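Side-chain contact in ATP-dependent RNA helicase HrpB (Escherichia coli, PDB 6EUD), which hydrolyses ATP to ADP and phosphate as a DEAH/RHA-type RNA helicase that binds single-stranded RNA: residues 246-251 with 255-260. Residues are numbered along the deposited sequence; the frame is centred on the assembly and turned at random.
Sequences CPLYGA and NDQRKA
Leu248 holds CG opposite its own N (chi1 -170°), which carries CD1 over to the helix at Ala260, whereas Cys246 turns SG beside its N, anti to the carbonyl carbon (chi1 -50°), where it lies next to Lys259; the strand backbone itself points Cys246 CB at Ala260. The methyl of Ala260 sits between two strand residues, 3.7 Å from Cys246 CB and 3.9 Å from Leu248 CD1, with the carbonyl oxygen of Pro247 close by. Leu248 CD1 also rests on the helix backbone, 3.8 Å from Gln257 CA. One residue before Ala260, Lys259 already has CG beside the sulfur, and the bend at chi3 (62°) brings CE back to 4.0 Å from Cys246 SG. At the other end Gln257 reaches out with its amide, placing NE2 3.4 Å from Gly250 O. Strand 243-248 and helix 256-261 open a beta-alpha-beta unit completed by strand 269-274, in the second RecA-like domain of the helicase core; Val272 of that strand also touches Ala260, and Leu282 and Ile284 pack on Leu248. With no clear hydrogen bond between strand and helix, their union is mainly apolar, and the small Ala260 methyl is consistent with the 7.5 Å closest approach of their axes.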
# COMPACT_ATOMS: atom_id res chain seq x y z
N CYS A 246 -11.39 -31.01 17.34
CA CYS A 246 -12.18 -30.65 16.17
C CYS A 246 -11.59 -29.49 15.40
O CYS A 246 -11.91 -28.35 15.70
CB CYS A 246 -13.60 -30.27 16.59
SG CYS A 246 -14.38 -31.47 17.66
N PRO A 247 -10.75 -29.79 14.41
CA PRO A 247 -10.26 -28.74 13.50
C PRO A 247 -11.41 -28.10 12.73
O PRO A 247 -12.44 -28.71 12.57
CB PRO A 247 -9.32 -29.49 12.56
CG PRO A 247 -9.74 -30.93 12.68
CD PRO A 247 -10.17 -31.10 14.09
N LEU A 248 -11.22 -26.87 12.27
CA LEU A 248 -12.26 -26.17 11.55
C LEU A 248 -11.65 -25.25 10.50
O LEU A 248 -11.22 -24.13 10.80
CB LEU A 248 -13.15 -25.37 12.50
CG LEU A 248 -14.40 -24.80 11.83
CD1 LEU A 248 -15.19 -25.93 11.26
CD2 LEU A 248 -15.23 -24.04 12.81
N TYR A 249 -11.60 -25.77 9.28
CA TYR A 249 -11.30 -24.96 8.10
C TYR A 249 -12.20 -25.37 6.94
O TYR A 249 -12.72 -26.49 6.93
CB TYR A 249 -9.83 -25.08 7.72
CG TYR A 249 -9.19 -26.44 7.91
CD1 TYR A 249 -8.70 -26.83 9.15
CD2 TYR A 249 -9.02 -27.31 6.85
CE1 TYR A 249 -8.08 -28.07 9.33
CE2 TYR A 249 -8.40 -28.55 7.02
CZ TYR A 249 -7.94 -28.92 8.26
OH TYR A 249 -7.33 -30.14 8.44
N GLY A 250 -12.39 -24.46 5.99
CA GLY A 250 -13.27 -24.68 4.85
C GLY A 250 -13.03 -25.96 4.06
O GLY A 250 -13.96 -26.54 3.51
N ALA A 251 -11.78 -26.41 4.03
CA ALA A 251 -11.41 -27.57 3.23
C ALA A 251 -11.67 -28.90 3.94
O ALA A 251 -11.11 -29.93 3.57
CB ALA A 251 -9.94 -27.48 2.83
N ASN A 255 -18.89 -33.03 7.65
CA ASN A 255 -19.42 -33.38 8.97
C ASN A 255 -18.46 -32.99 10.09
O ASN A 255 -18.88 -32.77 11.23
CB ASN A 255 -19.74 -34.88 9.04
CG ASN A 255 -18.49 -35.74 9.13
OD1 ASN A 255 -17.41 -35.35 8.69
ND2 ASN A 255 -18.63 -36.93 9.71
N ASP A 256 -17.18 -32.94 9.76
CA ASP A 256 -16.16 -32.45 10.68
C ASP A 256 -16.42 -30.98 11.00
O ASP A 256 -16.17 -30.53 12.12
CB ASP A 256 -14.76 -32.64 10.09
CG ASP A 256 -14.27 -34.08 10.20
OD1 ASP A 256 -15.03 -34.94 10.67
OD2 ASP A 256 -13.12 -34.35 9.80
N GLN A 257 -16.95 -30.26 10.02
CA GLN A 257 -17.41 -28.89 10.23
C GLN A 257 -18.59 -28.84 11.21
O GLN A 257 -18.72 -27.90 12.00
CB GLN A 257 -17.79 -28.25 8.90
CG GLN A 257 -16.63 -28.19 7.90
CD GLN A 257 -16.87 -27.24 6.74
OE1 GLN A 257 -17.42 -26.14 6.90
NE2 GLN A 257 -16.45 -27.66 5.55
N ARG A 258 -19.44 -29.87 11.17
CA ARG A 258 -20.60 -29.95 12.04
C ARG A 258 -20.20 -30.42 13.43
O ARG A 258 -20.72 -29.94 14.43
CB ARG A 258 -21.65 -30.90 11.46
CG ARG A 258 -22.18 -30.48 10.11
CD ARG A 258 -22.80 -29.08 10.16
NE ARG A 258 -23.97 -29.03 11.03
CZ ARG A 258 -25.21 -29.31 10.64
NH1 ARG A 258 -25.43 -29.66 9.38
NH2 ARG A 258 -26.21 -29.24 11.50
N LYS A 259 -19.26 -31.36 13.47
CA LYS A 259 -18.73 -31.86 14.73
C LYS A 259 -18.06 -30.73 15.54
O LYS A 259 -18.20 -30.66 16.76
CB LYS A 259 -17.73 -32.98 14.48
CG LYS A 259 -17.25 -33.66 15.73
CD LYS A 259 -16.22 -34.72 15.40
CE LYS A 259 -15.00 -34.12 14.75
NZ LYS A 259 -13.98 -35.17 14.53
N ALA A 260 -17.36 -29.85 14.84
CA ALA A 260 -16.79 -28.66 15.45
C ALA A 260 -17.85 -27.62 15.86
O ALA A 260 -17.70 -26.99 16.90
CB ALA A 260 -15.77 -28.03 14.52